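Local coordinates for multiple antibiotic resistance protein MarR (Escherichia coli, PDB 1JGS), which represses the marRAB operon by binding its marO operator DNA, and so controls genes of antibiotic resistance and oxidative stress defence, at residues Trp77-Pro82 / Leu91-Thr96; Ala35-Leu40 / Ala100-Cys105; Pro29-Ala34 / Val73-Val78. One frame throughout, in Å; residues are numbered along the deposited sequence.

The three contacts illustrate how a small winged-helix domain is tied together by a few elements used repeatedly. Along the chain come 29-34 and 35-40, then 73-78 and 77-82, which share W77 and V78, and finally 91-96 and 100-105. Contact 1 is the two-stranded hairpin, contact 2 packs helix 34-46 against helix 96-118, and contact 3 joins the loop before helix 34-46 to the end of helix 62-74. Centres of contacts 2 and 3 lie about 8 Å apart; contact 1 is about 13 and 14 Å from them. W77 also packs on Q36, L40 and I101 of contact 2. Contact 1 holds R80 of one salicylate pocket, contacts 2 and 3 residues of the other.

Contact 1: residues Trp77-Pro82 / Leu91-Thr96; sequences WVERLP and LVKLTT. With SAL (2-hydroxybenzoic acid), chain B.
The guanidinium of R80, whose CG lies alongside V92 CG1 at 3.7 Å, presents an edge to the carboxylate of one bound salicylate, with O1' near the guanidinium plane. R80 NH1 donates to O1' of the salicylate at 2.9 Å, a weak, bent bond; T66 also hydrogen-bonds this ligand, and D70 makes a weak, long ion pair with R80 NH2. The carboxylate of E79, on the other side of the sheet, brings OE1 to 3.0 Å from the methyl CG2 of T95, a tight contact. Such side chains ride on an antiparallel hairpin, strands 78-82 and 90-94, the wing of the winged helix-turn-helix domain of MarR proteins. Two backbone bonds, E79 N to K93 O and K93 N to E79 O, are both 2.9 Å long and nearly straight, and L81 and L91 form the next hydrogen-bonded pair. On the face of E79 and K93, L81 has CG between its backbone N and carbonyl carbon (chi1 63°); this lays L81 CD2 against K93 CD at 3.6 Å, the two side chains crossing at about a right angle. V78 CG2 meets L94 CD2 at 3.8 Å. At the far end T95 N binds W77 O, while T95 OG1 bonds G76 O and caps G98 N at the start of helix 96-118.

Contact 2: residues Ala35-Leu40 / Ala100-Cys105; sequences AQFKVL and AICEQC. With SAL (2-hydroxybenzoic acid), chain C.
F37 and L40 carry helix 34-46 onto C102 and C105 of helix 96-118; the axes of segments 35-40 and 100-105 come within 10.1 Å, their N-to-C directions 112° apart. In the winged-helix fold of MarR proteins the first of these helices belongs to the DNA-binding domain, and the second is the long helix that runs from that domain toward the dimerisation region. Along segment 35-40, the first two residues serve the ligand on the side turned from the partner helix: A35 CB presses closely on C5 of the second salicylate, at 3.2 Å, and Q36 NE2 donates a nearly straight bond of 2.6 Å to its carboxylate O1'. F37 turns the other way. Its ring is thrown toward the partner helix because CG stands anti to the backbone N (chi1 -179°), and CE1 comes within 3.3 Å of C105 CB, a close apolar contact. C102 O lies at the ring edge in its plane, while C105 SG sits 5.0 Å from the centroid of the F37 ring, an oblique sulfur-aromatic contact. The L27 side chain of helix 8-27 also touches that of F37. One turn on, L40 points at the same helix, and its CD1 ends 4.0 Å from C102 CB and 4.3 Å from I101 CG2.

Contact 3: residues Pro29-Ala34 / Val73-Val78; sequences PLDITA and VCKGWV
The ammonium of K75 is held by two acceptors, the backbone O of D31 and OE1 of Q36 in helix 34-46. The bond from K75 NZ to D31 O is 3.0 Å long, and the nitrogen approaches from above the carbonyl plane, 43° out of it. D31 adds a longer attraction, with OD2 at 4.3 Å from K75 NZ, too far for a salt bridge, though the opposite charges probably still attract. Q36 uses the other end of its amide to bind salicylate, so the lysine may help fix the rotation of that amide.

The same carbonyl does a second job. D31 O also lies at the edge of the W77 ring, near its plane, 3.5 Å from CH2. The lysine chain is extended beyond CG, and K75 CB stands 3.8 Å above one face of the indole, over its centre; from there the chain runs over the indole to reach the D31 carbonyl. I32 crosses the indole obliquely, with CD1 3.4 Å from W77 CZ3; its CG1 is anti to the backbone N (chi1 -175°), which sends CD1 toward the six-membered ring.

Local turns flank these groups. D31 is the centre of an inverse gamma turn, and T33, which touches salicylate, caps helix 34-46 through OG1 to Q36 N. On the other side, G76 takes positive phi (74°) in a Schellman motif that closes helix 62-74 and starts the chain toward the wing. Loop and helix end thus meet beside a salicylate pocket, at the junction of recognition helix and wing in a MarR-type winged helix-turn-helix domain.

Contact 1: residues Trp77-Pro82 / Leu91-Thr96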
loop_
_atom_site.group_PDB
_atom_site.type_symbol
_atom_site.label_atom_id
_atom_site.label_comp_id
_atom_site.label_asym_id
_atom_site.label_seq_id
_atom_site.Cartn_x
_atom_site.Cartn_y
_atom_site.Cartn_z
ATOM N N TRP A 77 16.503 13.368 -11.091
ATOM C CA TRP A 77 15.350 13.822 -10.338
ATOM C C TRP A 77 15.610 13.996 -8.854
ATOM O O TRP A 77 14.863 14.689 -8.174
ATOM C CB TRP A 77 14.180 12.853 -10.524
ATOM C CG TRP A 77 13.691 12.732 -11.930
ATOM C CD1 TRP A 77 13.942 13.588 -12.960
ATOM C CD2 TRP A 77 12.877 11.683 -12.466
ATOM N NE1 TRP A 77 13.340 13.136 -14.110
ATOM C CE2 TRP A 77 12.680 11.967 -13.836
ATOM C CE3 TRP A 77 12.299 10.530 -11.923
ATOM C CZ2 TRP A 77 11.929 11.140 -14.676
ATOM C CZ3 TRP A 77 11.545 9.701 -12.760
ATOM C CH2 TRP A 77 11.369 10.013 -14.123
ATOM N N VAL A 78 16.674 13.380 -8.349
ATOM C CA VAL A 78 16.994 13.451 -6.930
ATOM C C VAL A 78 18.475 13.724 -6.712
ATOM O O VAL A 78 19.304 13.360 -7.544
ATOM C CB VAL A 78 16.613 12.114 -6.239
ATOM C CG1 VAL A 78 17.146 12.068 -4.824
ATOM C CG2 VAL A 78 15.095 11.937 -6.249
ATOM N N GLU A 79 18.807 14.379 -5.605
ATOM C CA GLU A 79 20.201 14.658 -5.293
ATOM C C GLU A 79 20.401 14.483 -3.796
ATOM O O GLU A 79 19.457 14.637 -3.007
ATOM C CB GLU A 79 20.610 16.072 -5.738
ATOM C CG GLU A 79 20.126 17.224 -4.882
ATOM C CD GLU A 79 20.458 18.572 -5.521
ATOM O OE1 GLU A 79 19.977 18.818 -6.636
ATOM O OE2 GLU A 79 21.201 19.390 -4.931
ATOM N N ARG A 80 21.631 14.149 -3.430
ATOM C CA ARG A 80 22.023 13.901 -2.053
ATOM C C ARG A 80 22.864 15.030 -1.457
ATOM O O ARG A 80 23.793 15.536 -2.095
ATOM C CB ARG A 80 22.838 12.613 -2.003
ATOM C CG ARG A 80 22.383 11.609 -0.986
ATOM C CD ARG A 80 23.174 10.353 -1.183
ATOM N NE ARG A 80 23.049 9.926 -2.567
ATOM C CZ ARG A 80 22.423 8.824 -2.969
ATOM N NH1 ARG A 80 21.863 8.017 -2.084
ATOM N NH2 ARG A 80 22.352 8.541 -4.266
ATOM N N LEU A 81 22.545 15.420 -0.229
ATOM C CA LEU A 81 23.314 16.461 0.435
ATOM C C LEU A 81 23.653 15.977 1.839
ATOM O O LEU A 81 23.021 15.059 2.359
ATOM C CB LEU A 81 22.531 17.770 0.514
ATOM C CG LEU A 81 21.246 17.739 1.334
ATOM C CD1 LEU A 81 21.028 19.096 1.988
ATOM C CD2 LEU A 81 20.068 17.366 0.433
ATOM N N PRO A 82 24.674 16.584 2.465
ATOM C CA PRO A 82 25.069 16.180 3.817
ATOM C C PRO A 82 23.966 16.504 4.810
ATOM O O PRO A 82 23.288 17.526 4.679
ATOM C CB PRO A 82 26.336 16.998 4.068
ATOM C CG PRO A 82 26.888 17.219 2.672
ATOM C CD PRO A 82 25.633 17.552 1.904
ATOM N N LEU A 91 21.030 13.464 3.213
ATOM C CA LEU A 91 19.613 13.696 3.036
ATOM C C LEU A 91 19.446 13.612 1.536
ATOM O O LEU A 91 20.416 13.736 0.784
ATOM C CB LEU A 91 19.205 15.108 3.507
ATOM C CG LEU A 91 19.293 15.531 4.987
ATOM C CD1 LEU A 91 19.284 17.042 5.063
ATOM C CD2 LEU A 91 18.131 14.960 5.807
ATOM N N VAL A 92 18.223 13.384 1.097
ATOM C CA VAL A 92 17.971 13.348 -0.319
ATOM C C VAL A 92 16.835 14.313 -0.520
ATOM O O VAL A 92 15.914 14.381 0.299
ATOM C CB VAL A 92 17.563 11.940 -0.812
ATOM C CG1 VAL A 92 18.741 10.950 -0.624
ATOM C CG2 VAL A 92 16.327 11.466 -0.067
ATOM N N LYS A 93 16.923 15.093 -1.587
ATOM C CA LYS A 93 15.880 16.047 -1.914
ATOM C C LYS A 93 15.747 15.997 -3.419
ATOM O O LYS A 93 16.619 15.457 -4.113
ATOM C CB LYS A 93 16.287 17.450 -1.463
ATOM C CG LYS A 93 17.428 18.058 -2.260
ATOM C CD LYS A 93 17.910 19.337 -1.610
ATOM C CE LYS A 93 18.013 20.456 -2.616
ATOM N NZ LYS A 93 16.689 20.761 -3.239
ATOM N N LEU A 94 14.664 16.557 -3.930
ATOM C CA LEU A 94 14.446 16.575 -5.359
ATOM C C LEU A 94 15.256 17.678 -6.005
ATOM O O LEU A 94 15.490 18.721 -5.403
ATOM C CB LEU A 94 12.975 16.818 -5.666
ATOM C CG LEU A 94 11.945 15.839 -5.086
ATOM C CD1 LEU A 94 10.613 16.088 -5.802
ATOM C CD2 LEU A 94 12.405 14.370 -5.288
ATOM N N THR A 95 15.703 17.439 -7.230
ATOM C CA THR A 95 16.423 18.464 -7.964
ATOM C C THR A 95 15.282 19.271 -8.607
ATOM O O THR A 95 14.122 18.829 -8.572
ATOM C CB THR A 95 17.292 17.837 -9.054
ATOM O OG1 THR A 95 16.463 17.033 -9.908
ATOM C CG2 THR A 95 18.377 16.964 -8.442
ATOM N N THR A 96 15.582 20.432 -9.186
ATOM C CA THR A 96 14.531 21.249 -9.817
ATOM C C THR A 96 13.749 20.430 -10.835
ATOM O O THR A 96 12.522 20.420 -10.827
ATOM C CB THR A 96 15.105 22.485 -10.555
ATOM O OG1 THR A 96 15.910 23.256 -9.659
ATOM C CG2 THR A 96 13.961 23.364 -11.078
HETATM C "C1'" SAL B . 21.816 6.034 0.486
HETATM O "O1'" SAL B . 22.685 7.039 0.469
HETATM O "O2'" SAL B . 21.281 5.639 -0.559
HETATM C C1 SAL B . 21.534 5.430 1.806
HETATM C C2 SAL B . 20.591 4.326 1.917
HETATM C C3 SAL B . 20.299 3.732 3.167
HETATM C C4 SAL B . 20.908 4.189 4.334
HETATM C C5 SAL B . 21.936 5.383 4.243
HETATM C C6 SAL B . 22.186 5.932 2.989
HETATM O O2 SAL B . 19.944 3.808 0.840
#

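Contact 2: residues Ala35-Leu40 / Ala100-Cys105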
loop_
_atom_site.group_PDB
_atom_site.type_symbol
_atom_site.label_atom_id
_atom_site.label_comp_id
_atom_site.label_asym_id
_atom_site.label_seq_id
_atom_site.Cartn_x
_atom_site.Cartn_y
_atom_site.Cartn_z
ATOM N N ALA A 35 6.230 3.319 -8.393
ATOM C CA ALA A 35 7.107 3.358 -7.233
ATOM C C ALA A 35 8.015 4.585 -7.253
ATOM O O ALA A 35 8.202 5.226 -6.217
ATOM C CB ALA A 35 7.936 2.078 -7.145
ATOM N N GLN A 36 8.584 4.909 -8.419
ATOM C CA GLN A 36 9.448 6.094 -8.530
ATOM C C GLN A 36 8.625 7.337 -8.204
ATOM O O GLN A 36 9.093 8.236 -7.498
ATOM C CB GLN A 36 10.036 6.226 -9.944
ATOM C CG GLN A 36 11.163 5.244 -10.277
ATOM C CD GLN A 36 11.562 5.267 -11.753
ATOM O OE1 GLN A 36 11.264 6.213 -12.483
ATOM N NE2 GLN A 36 12.250 4.231 -12.187
ATOM N N PHE A 37 7.393 7.382 -8.706
ATOM C CA PHE A 37 6.515 8.530 -8.454
ATOM C C PHE A 37 6.241 8.692 -6.952
ATOM O O PHE A 37 6.330 9.797 -6.410
ATOM C CB PHE A 37 5.199 8.367 -9.214
ATOM C CG PHE A 37 4.248 9.508 -9.025
ATOM C CD1 PHE A 37 4.684 10.826 -9.164
ATOM C CD2 PHE A 37 2.912 9.272 -8.724
ATOM C CE1 PHE A 37 3.807 11.897 -9.006
ATOM C CE2 PHE A 37 2.023 10.337 -8.564
ATOM C CZ PHE A 37 2.474 11.656 -8.705
ATOM N N LYS A 38 5.932 7.585 -6.282
ATOM C CA LYS A 38 5.669 7.601 -4.844
ATOM C C LYS A 38 6.908 8.111 -4.090
ATOM O O LYS A 38 6.802 8.968 -3.208
ATOM C CB LYS A 38 5.315 6.191 -4.360
ATOM C CG LYS A 38 4.055 5.605 -4.985
ATOM C CD LYS A 38 3.860 4.148 -4.568
ATOM C CE LYS A 38 2.564 3.559 -5.123
ATOM N NZ LYS A 38 1.352 4.205 -4.541
ATOM N N VAL A 39 8.082 7.585 -4.429
ATOM C CA VAL A 39 9.298 8.044 -3.767
ATOM C C VAL A 39 9.496 9.546 -3.961
ATOM O O VAL A 39 9.970 10.223 -3.050
ATOM C CB VAL A 39 10.545 7.298 -4.286
ATOM C CG1 VAL A 39 11.817 8.004 -3.832
ATOM C CG2 VAL A 39 10.533 5.860 -3.765
ATOM N N LEU A 40 9.132 10.075 -5.129
ATOM C CA LEU A 40 9.291 11.516 -5.368
ATOM C C LEU A 40 8.301 12.347 -4.539
ATOM O O LEU A 40 8.661 13.372 -3.960
ATOM C CB LEU A 40 9.096 11.879 -6.852
ATOM C CG LEU A 40 10.116 11.504 -7.930
ATOM C CD1 LEU A 40 9.686 12.146 -9.256
ATOM C CD2 LEU A 40 11.498 11.974 -7.553
ATOM N N ALA A 100 9.729 19.260 -10.980
ATOM C CA ALA A 100 8.817 19.494 -12.089
ATOM C C ALA A 100 8.162 18.175 -12.501
ATOM O O ALA A 100 6.938 18.081 -12.623
ATOM C CB ALA A 100 9.573 20.107 -13.263
ATOM N N ILE A 101 8.979 17.153 -12.718
ATOM C CA ILE A 101 8.446 15.852 -13.089
ATOM C C ILE A 101 7.353 15.433 -12.080
ATOM O O ILE A 101 6.253 15.020 -12.462
ATOM C CB ILE A 101 9.560 14.778 -13.075
ATOM C CG1 ILE A 101 10.632 15.107 -14.119
ATOM C CG2 ILE A 101 8.956 13.407 -13.309
ATOM C CD1 ILE A 101 10.126 15.151 -15.535
ATOM N N CYS A 102 7.667 15.545 -10.792
ATOM C CA CYS A 102 6.729 15.164 -9.740
ATOM C C CYS A 102 5.442 15.970 -9.765
ATOM O O CYS A 102 4.400 15.489 -9.311
ATOM C CB CYS A 102 7.378 15.302 -8.362
ATOM S SG CYS A 102 6.227 15.056 -6.988
ATOM N N GLU A 103 5.512 17.193 -10.288
ATOM C CA GLU A 103 4.331 18.046 -10.363
ATOM C C GLU A 103 3.546 17.758 -11.644
ATOM O O GLU A 103 2.317 17.769 -11.637
ATOM C CB GLU A 103 4.727 19.523 -10.301
ATOM C CG GLU A 103 3.549 20.465 -10.079
ATOM C CD GLU A 103 2.741 20.105 -8.842
ATOM O OE1 GLU A 103 3.327 20.054 -7.742
ATOM O OE2 GLU A 103 1.518 19.874 -8.966
ATOM N N GLN A 104 4.243 17.499 -12.744
ATOM C CA GLN A 104 3.545 17.181 -13.984
ATOM C C GLN A 104 2.700 15.939 -13.730
ATOM O O GLN A 104 1.527 15.886 -14.102
ATOM C CB GLN A 104 4.522 16.866 -15.112
ATOM C CG GLN A 104 5.152 18.049 -15.809
ATOM C CD GLN A 104 6.285 17.607 -16.733
ATOM O OE1 GLN A 104 6.122 16.684 -17.544
ATOM N NE2 GLN A 104 7.437 18.260 -16.612
ATOM N N CYS A 105 3.316 14.941 -13.098
ATOM C CA CYS A 105 2.653 13.681 -12.790
ATOM C C CYS A 105 1.537 13.830 -11.771
ATOM O O CYS A 105 0.422 13.351 -11.990
ATOM C CB CYS A 105 3.658 12.661 -12.248
ATOM S SG CYS A 105 4.856 12.006 -13.424
HETATM C "C1'" SAL C . 13.276 1.373 -9.742
HETATM O "O1'" SAL C . 13.008 2.139 -10.792
HETATM O "O2'" SAL C . 14.455 1.244 -9.306
HETATM C C1 SAL C . 12.107 0.697 -9.139
HETATM C C2 SAL C . 12.274 -0.173 -7.970
HETATM C C3 SAL C . 11.154 -0.832 -7.378
HETATM C C4 SAL C . 9.861 -0.666 -7.905
HETATM C C5 SAL C . 9.673 0.275 -9.175
HETATM C C6 SAL C . 10.803 0.894 -9.703
HETATM O O2 SAL C . 13.498 -0.404 -7.383
#

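Contact 3: residues Pro29-Ala34 / Val73-Val78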
loop_
_atom_site.group_PDB
_atom_site.type_symbol
_atom_site.label_atom_id
_atom_site.label_comp_id
_atom_site.label_asym_id
_atom_site.label_seq_id
_atom_site.Cartn_x
_atom_site.Cartn_y
_atom_site.Cartn_z
ATOM N N PRO A 29 2.392 5.068 -20.055
ATOM C CA PRO A 29 3.010 5.664 -21.250
ATOM C C PRO A 29 4.207 6.577 -20.944
ATOM O O PRO A 29 4.963 6.948 -21.853
ATOM C CB PRO A 29 1.864 6.469 -21.887
ATOM C CG PRO A 29 0.617 5.922 -21.246
ATOM C CD PRO A 29 1.049 5.630 -19.836
ATOM N N LEU A 30 4.351 6.960 -19.678
ATOM C CA LEU A 30 5.431 7.852 -19.255
ATOM C C LEU A 30 6.672 7.072 -18.805
ATOM O O LEU A 30 6.573 5.946 -18.301
ATOM C CB LEU A 30 4.942 8.757 -18.117
ATOM C CG LEU A 30 3.611 9.500 -18.297
ATOM C CD1 LEU A 30 3.328 10.382 -17.068
ATOM C CD2 LEU A 30 3.665 10.356 -19.555
ATOM N N ASP A 31 7.837 7.689 -18.971
ATOM C CA ASP A 31 9.105 7.059 -18.616
ATOM C C ASP A 31 9.346 7.158 -17.100
ATOM O O ASP A 31 10.309 7.771 -16.629
ATOM C CB ASP A 31 10.223 7.746 -19.404
ATOM C CG ASP A 31 11.527 6.970 -19.385
ATOM O OD1 ASP A 31 12.560 7.555 -19.768
ATOM O OD2 ASP A 31 11.538 5.792 -19.000
ATOM N N ILE A 32 8.449 6.555 -16.337
ATOM C CA ILE A 32 8.562 6.564 -14.889
ATOM C C ILE A 32 7.638 5.514 -14.320
ATOM O O ILE A 32 6.572 5.257 -14.886
ATOM C CB ILE A 32 8.145 7.917 -14.304
ATOM C CG1 ILE A 32 8.407 7.919 -12.793
ATOM C CG2 ILE A 32 6.655 8.182 -14.627
ATOM C CD1 ILE A 32 8.204 9.252 -12.135
ATOM N N THR A 33 8.028 4.924 -13.192
ATOM C CA THR A 33 7.206 3.905 -12.555
ATOM C C THR A 33 6.439 4.445 -11.332
ATOM O O THR A 33 6.839 5.430 -10.708
ATOM C CB THR A 33 8.059 2.719 -12.112
ATOM O OG1 THR A 33 8.892 3.123 -11.020
ATOM C CG2 THR A 33 8.955 2.235 -13.275
ATOM N N ALA A 34 5.331 3.784 -11.002
ATOM C CA ALA A 34 4.497 4.160 -9.868
ATOM C C ALA A 34 5.360 4.299 -8.623
ATOM O O ALA A 34 5.248 5.277 -7.887
ATOM C CB ALA A 34 3.414 3.097 -9.642
ATOM N N VAL A 73 18.682 9.372 -9.166
ATOM C CA VAL A 73 19.770 10.332 -9.358
ATOM C C VAL A 73 20.191 10.267 -10.823
ATOM O O VAL A 73 20.406 11.304 -11.441
ATOM C CB VAL A 73 20.976 10.011 -8.450
ATOM C CG1 VAL A 73 22.154 10.908 -8.785
ATOM C CG2 VAL A 73 20.562 10.190 -6.987
ATOM N N CYS A 74 20.278 9.054 -11.386
ATOM C CA CYS A 74 20.645 8.886 -12.801
ATOM C C CYS A 74 19.660 9.622 -13.702
ATOM O O CYS A 74 20.021 10.097 -14.781
ATOM C CB CYS A 74 20.644 7.413 -13.215
ATOM S SG CYS A 74 22.108 6.480 -12.786
ATOM N N LYS A 75 18.406 9.693 -13.282
ATOM C CA LYS A 75 17.415 10.385 -14.087
ATOM C C LYS A 75 17.471 11.891 -13.817
ATOM O O LYS A 75 16.771 12.677 -14.467
ATOM C CB LYS A 75 16.018 9.840 -13.787
ATOM C CG LYS A 75 15.759 8.461 -14.364
ATOM C CD LYS A 75 14.338 8.002 -14.025
ATOM C CE LYS A 75 13.914 6.794 -14.845
ATOM N NZ LYS A 75 12.439 6.674 -14.902
ATOM N N GLY A 76 18.314 12.283 -12.862
ATOM C CA GLY A 76 18.451 13.693 -12.526
ATOM C C GLY A 76 17.267 14.247 -11.739
ATOM O O GLY A 76 17.045 15.458 -11.705
ATOM N N TRP A 77 16.503 13.368 -11.091
ATOM C CA TRP A 77 15.350 13.822 -10.338
ATOM C C TRP A 77 15.610 13.996 -8.854
ATOM O O TRP A 77 14.863 14.689 -8.174
ATOM C CB TRP A 77 14.180 12.853 -10.524
ATOM C CG TRP A 77 13.691 12.732 -11.930
ATOM C CD1 TRP A 77 13.942 13.588 -12.960
ATOM C CD2 TRP A 77 12.877 11.683 -12.466
ATOM N NE1 TRP A 77 13.340 13.136 -14.110
ATOM C CE2 TRP A 77 12.680 11.967 -13.836
ATOM C CE3 TRP A 77 12.299 10.530 -11.923
ATOM C CZ2 TRP A 77 11.929 11.140 -14.676
ATOM C CZ3 TRP A 77 11.545 9.701 -12.760
ATOM C CH2 TRP A 77 11.369 10.013 -14.123
ATOM N N VAL A 78 16.674 13.380 -8.349
ATOM C CA VAL A 78 16.994 13.451 -6.930
ATOM C C VAL A 78 18.475 13.724 -6.712
ATOM O O VAL A 78 19.304 13.360 -7.544
ATOM C CB VAL A 78 16.613 12.114 -6.239
ATOM C CG1 VAL A 78 17.146 12.068 -4.824
ATOM C CG2 VAL A 78 15.095 11.937 -6.249
#